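Local coordinates for PILD processed protein (Shewanella oneidensis, PDB 4D40), which is a type IV pilin, processed by the prepilin peptidase PilD, that probably assembles into surface pili used in cell adhesion, at residues 50-62 against 68-80. Residues are numbered along the deposited sequence; the frame is centred on the assembly and turned at random.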
loop_
_atom_site.group_PDB
_atom_site.type_symbol
_atom_site.label_atom_id
_atom_site.label_comp_id
_atom_site.label_asym_id
_atom_site.label_seq_id
_atom_site.Cartn_x
_atom_site.Cartn_y
_atom_site.Cartn_z
ATOM N N ALA A 50 -6.068 -8.923 -12.945
ATOM C CA ALA A 50 -6.945 -8.910 -14.100
ATOM C C ALA A 50 -8.346 -9.428 -13.756
ATOM O O ALA A 50 -9.340 -8.902 -14.263
ATOM C CB ALA A 50 -6.333 -9.730 -15.229
ATOM N N ASP A 51 -8.435 -10.433 -12.885
ATOM C CA ASP A 51 -9.740 -10.991 -12.531
ATOM C C ASP A 51 -10.373 -10.288 -11.324
ATOM O O ASP A 51 -11.476 -10.655 -10.900
ATOM C CB ASP A 51 -9.645 -12.513 -12.287
ATOM C CG ASP A 51 -8.846 -12.896 -11.033
ATOM O OD1 ASP A 51 -8.417 -12.025 -10.251
ATOM O OD2 ASP A 51 -8.673 -14.121 -10.823
ATOM N N LYS A 52 -9.674 -9.284 -10.791
ATOM C CA LYS A 52 -10.191 -8.411 -9.735
ATOM C C LYS A 52 -10.426 -9.141 -8.406
ATOM O O LYS A 52 -11.103 -8.614 -7.524
ATOM C CB LYS A 52 -11.495 -7.737 -10.186
ATOM C CG LYS A 52 -11.402 -6.962 -11.507
ATOM C CD LYS A 52 -10.657 -5.649 -11.352
ATOM C CE LYS A 52 -10.335 -5.022 -12.708
ATOM N NZ LYS A 52 -9.191 -5.695 -13.386
ATOM N N PHE A 53 -9.858 -10.337 -8.254
ATOM C CA PHE A 53 -9.927 -11.054 -6.979
ATOM C C PHE A 53 -8.711 -10.801 -6.084
ATOM O O PHE A 53 -8.684 -11.249 -4.930
ATOM C CB PHE A 53 -10.085 -12.557 -7.222
ATOM C CG PHE A 53 -11.480 -12.963 -7.607
ATOM C CD1 PHE A 53 -12.525 -12.828 -6.711
ATOM C CD2 PHE A 53 -11.743 -13.491 -8.863
ATOM C CE1 PHE A 53 -13.815 -13.207 -7.063
ATOM C CE2 PHE A 53 -13.028 -13.870 -9.220
ATOM C CZ PHE A 53 -14.063 -13.734 -8.316
ATOM N N GLY A 54 -7.720 -10.084 -6.609
ATOM C CA GLY A 54 -6.545 -9.702 -5.843
ATOM C C GLY A 54 -6.121 -8.274 -6.124
ATOM O O GLY A 54 -6.675 -7.624 -7.010
ATOM N N PHE A 55 -5.144 -7.782 -5.366
ATOM C CA PHE A 55 -4.534 -6.485 -5.648
ATOM C C PHE A 55 -3.167 -6.351 -5.001
ATOM O O PHE A 55 -2.798 -7.126 -4.120
ATOM C CB PHE A 55 -5.427 -5.331 -5.161
ATOM C CG PHE A 55 -5.512 -5.210 -3.660
ATOM C CD1 PHE A 55 -4.504 -4.602 -2.932
ATOM C CD2 PHE A 55 -6.617 -5.700 -2.974
ATOM C CE1 PHE A 55 -4.584 -4.488 -1.563
ATOM C CE2 PHE A 55 -6.702 -5.585 -1.610
ATOM C CZ PHE A 55 -5.679 -4.975 -0.898
ATOM N N SER A 56 -2.437 -5.331 -5.437
ATOM C CA SER A 56 -1.209 -4.916 -4.783
ATOM C C SER A 56 -1.237 -3.413 -4.574
ATOM O O SER A 56 -1.418 -2.653 -5.529
ATOM C CB SER A 56 0.013 -5.296 -5.611
ATOM O OG SER A 56 1.185 -4.726 -5.048
ATOM N N LEU A 57 -1.067 -3.003 -3.322
ATOM C CA LEU A 57 -0.861 -1.599 -2.976
ATOM C C LEU A 57 0.624 -1.393 -2.758
ATOM O O LEU A 57 1.257 -2.193 -2.065
ATOM C CB LEU A 57 -1.635 -1.217 -1.712
ATOM C CG LEU A 57 -3.136 -0.992 -1.854
ATOM C CD1 LEU A 57 -3.809 -1.004 -0.479
ATOM C CD2 LEU A 57 -3.399 0.323 -2.571
ATOM N N LYS A 58 1.197 -0.339 -3.342
ATOM C CA LYS A 58 2.612 -0.073 -3.131
ATOM C C LYS A 58 2.861 1.363 -2.732
ATOM O O LYS A 58 2.132 2.272 -3.131
ATOM C CB LYS A 58 3.435 -0.381 -4.380
ATOM C CG LYS A 58 3.373 -1.832 -4.816
ATOM C CD LYS A 58 4.341 -2.096 -5.952
ATOM C CE LYS A 58 4.592 -3.577 -6.129
ATOM N NZ LYS A 58 3.371 -4.248 -6.629
ATOM N N ALA A 59 3.915 1.534 -1.943
ATOM C CA ALA A 59 4.446 2.842 -1.594
ATOM C C ALA A 59 5.907 2.883 -2.003
ATOM O O ALA A 59 6.746 2.209 -1.403
ATOM C CB ALA A 59 4.295 3.106 -0.111
ATOM N N VAL A 60 6.199 3.667 -3.036
ATOM C CA VAL A 60 7.546 3.755 -3.589
ATOM C C VAL A 60 8.221 5.017 -3.095
ATOM O O VAL A 60 7.762 6.112 -3.408
ATOM C CB VAL A 60 7.527 3.759 -5.131
ATOM C CG1 VAL A 60 8.944 3.893 -5.691
ATOM C CG2 VAL A 60 6.861 2.499 -5.657
ATOM N N PRO A 61 9.318 4.874 -2.337
ATOM C CA PRO A 61 9.983 6.093 -1.862
ATOM C C PRO A 61 10.556 6.938 -2.992
ATOM O O PRO A 61 11.010 6.405 -4.000
ATOM C CB PRO A 61 11.097 5.553 -0.960
ATOM C CG PRO A 61 11.363 4.179 -1.461
ATOM C CD PRO A 61 10.030 3.656 -1.906
ATOM N N THR A 62 10.504 8.254 -2.815
ATOM C CA THR A 62 11.174 9.187 -3.707
ATOM C C THR A 62 12.641 9.269 -3.309
ATOM O O THR A 62 13.045 8.716 -2.290
ATOM C CB THR A 62 10.547 10.585 -3.638
ATOM O OG1 THR A 62 10.783 11.136 -2.341
ATOM C CG2 THR A 62 9.046 10.527 -3.895
ATOM N N PRO A 68 15.911 2.400 4.206
ATOM C CA PRO A 68 16.449 1.096 3.792
ATOM C C PRO A 68 15.402 0.016 3.482
ATOM O O PRO A 68 15.779 -1.053 2.998
ATOM C CB PRO A 68 17.311 0.685 4.991
ATOM C CG PRO A 68 16.724 1.411 6.150
ATOM C CD PRO A 68 16.268 2.724 5.599
ATOM N N CYS A 69 14.125 0.279 3.739
ATOM C CA CYS A 69 13.087 -0.695 3.408
ATOM C C CYS A 69 12.599 -0.533 1.975
ATOM O O CYS A 69 11.866 -1.375 1.462
ATOM C CB CYS A 69 11.917 -0.586 4.383
ATOM S SG CYS A 69 12.383 -1.144 6.035
ATOM N N GLY A 70 13.015 0.545 1.324
ATOM C CA GLY A 70 12.673 0.762 -0.068
ATOM C C GLY A 70 11.180 0.764 -0.314
ATOM O O GLY A 70 10.406 1.351 0.445
ATOM N N THR A 71 10.769 0.086 -1.376
ATOM C CA THR A 71 9.359 0.021 -1.725
ATOM C C THR A 71 8.604 -0.905 -0.790
ATOM O O THR A 71 9.022 -2.041 -0.545
ATOM C CB THR A 71 9.168 -0.450 -3.173
ATOM O OG1 THR A 71 9.778 0.499 -4.054
ATOM C CG2 THR A 71 7.681 -0.579 -3.513
ATOM N N LEU A 72 7.483 -0.404 -0.284
ATOM C CA LEU A 72 6.620 -1.154 0.615
ATOM C C LEU A 72 5.410 -1.633 -0.159
ATOM O O LEU A 72 4.873 -0.896 -0.974
ATOM C CB LEU A 72 6.166 -0.285 1.780
ATOM C CG LEU A 72 7.244 0.545 2.461
ATOM C CD1 LEU A 72 6.588 1.608 3.325
ATOM C CD2 LEU A 72 8.168 -0.330 3.280
ATOM N N SER A 73 4.972 -2.860 0.083
ATOM C CA SER A 73 3.737 -3.304 -0.542
ATOM C C SER A 73 2.880 -4.105 0.416
ATOM O O SER A 73 3.363 -4.657 1.405
ATOM C CB SER A 73 4.018 -4.133 -1.794
ATOM O OG SER A 73 4.584 -5.382 -1.467
ATOM N N LEU A 74 1.598 -4.145 0.077
ATOM C CA LEU A 74 0.564 -4.810 0.857
ATOM C C LEU A 74 -0.460 -5.371 -0.124
ATOM O O LEU A 74 -0.973 -4.625 -0.954
ATOM C CB LEU A 74 -0.083 -3.821 1.825
ATOM C CG LEU A 74 -1.316 -4.281 2.604
ATOM C CD1 LEU A 74 -0.998 -5.540 3.368
ATOM C CD2 LEU A 74 -1.784 -3.181 3.550
ATOM N N ASP A 75 -0.753 -6.671 -0.049
ATOM C CA ASP A 75 -1.710 -7.278 -0.981
ATOM C C ASP A 75 -3.032 -7.662 -0.315
ATOM O O ASP A 75 -3.256 -7.409 0.873
ATOM C CB ASP A 75 -1.096 -8.504 -1.688
ATOM C CG ASP A 75 -0.914 -9.714 -0.779
ATOM O OD1 ASP A 75 -1.406 -9.730 0.365
ATOM O OD2 ASP A 75 -0.275 -10.681 -1.246
ATOM N N HIS A 76 -3.898 -8.280 -1.107
ATOM C CA HIS A 76 -5.250 -8.636 -0.679
ATOM C C HIS A 76 -5.285 -9.712 0.401
ATOM O O HIS A 76 -6.340 -9.964 0.995
ATOM C CB HIS A 76 -6.061 -9.115 -1.883
ATOM C CG HIS A 76 -5.421 -10.247 -2.627
ATOM N ND1 HIS A 76 -4.305 -10.080 -3.416
ATOM C CD2 HIS A 76 -5.735 -11.564 -2.697
ATOM C CE1 HIS A 76 -3.961 -11.241 -3.943
ATOM N NE2 HIS A 76 -4.810 -12.157 -3.522
ATOM N N LYS A 77 -4.150 -10.363 0.631
ATOM C CA LYS A 77 -4.049 -11.403 1.655
ATOM C C LYS A 77 -3.418 -10.870 2.938
ATOM O O LYS A 77 -3.272 -11.600 3.920
ATOM C CB LYS A 77 -3.232 -12.583 1.132
ATOM C CG LYS A 77 -3.822 -13.240 -0.106
ATOM C CD LYS A 77 -2.915 -14.332 -0.654
ATOM C CE LYS A 77 -1.617 -13.767 -1.213
ATOM N NZ LYS A 77 -0.775 -14.831 -1.816
ATOM N N GLY A 78 -3.046 -9.595 2.924
ATOM C CA GLY A 78 -2.440 -8.960 4.073
ATOM C C GLY A 78 -0.934 -9.129 4.108
ATOM O O GLY A 78 -0.292 -8.761 5.088
ATOM N N VAL A 79 -0.364 -9.681 3.042
ATOM C CA VAL A 79 1.079 -9.908 2.996
ATOM C C VAL A 79 1.807 -8.588 2.829
ATOM O O VAL A 79 1.517 -7.808 1.921
ATOM C CB VAL A 79 1.468 -10.869 1.862
ATOM C CG1 VAL A 79 2.987 -11.002 1.754
ATOM C CG2 VAL A 79 0.833 -12.234 2.103
ATOM N N ARG A 80 2.760 -8.355 3.723
ATOM C CA ARG A 80 3.498 -7.101 3.759
ATOM C C ARG A 80 4.948 -7.324 3.351
ATOM O O ARG A 80 5.596 -8.264 3.811
ATOM C CB ARG A 80 3.410 -6.489 5.155
ATOM C CG ARG A 80 2.005 -6.016 5.513
ATOM C CD ARG A 80 1.657 -6.337 6.961
ATOM N NE ARG A 80 0.623 -5.454 7.507
ATOM C CZ ARG A 80 -0.682 -5.571 7.274
ATOM N NH1 ARG A 80 -1.148 -6.529 6.482
ATOM N NH2 ARG A 80 -1.526 -4.718 7.836
#
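Leu-57 and Ala-59 pair with Leu-74 and Leu-72 as the hydrogen-bonded pairs of an antiparallel beta hairpin. Each pair exchanges two backbone bonds; Ala-59 N to Leu-72 O is 2.8 Å. Between them Lys-58 faces Ser-73 in a non-hydrogen-bonded pair, where Ser-73 CA lies 3.1 Å from Leu-57 O in a CA-H...O contact. Ser-56 and Asp-75 form one more non-hydrogen-bonded pair; beyond it the backbone bonding weakens. Phe-55 O receives two weak bonds, from His-76 N and from His-76 ND1, the latter nearly straight at 175° and in the plane of the imidazole.

Two rings close this end. The Phe-55 ring lies with one face over the backbone of His-76, whose N sits 3.7 Å above the ring centre. With chi1 at 70°, CG of Phe-55 stands between its own N and carbonyl carbon, which swings the ring across to the other segment. The His-76 ring passes in the opposite direction and takes Gly-54 CA over its face, a CH-pi contact with CA 3.4 Å from the ring centroid. A serine at Phe-55 would probably leave the His-76 backbone without its aromatic cover.

Where the pairing ends, Asp-75 OD1 braces the type I turn from Asp-75 to Gly-78. It accepts Lys-77 N in an Asx turn and Val-79 N from the opposite face of the carboxylate. At the far end, Pro-61 CD rests 3.3 Å from Gly-70 O, and Val-60 lies alongside Thr-71.

The hairpin supplies the middle strands of the antiparallel sheet, between strands 42-48 and 80-81. The sheet packs on the long N-terminal helix 2-27, as in type IV pilins. Phe-55 touches Leu-20 of that helix and meets Tyr-30 edge-to-face.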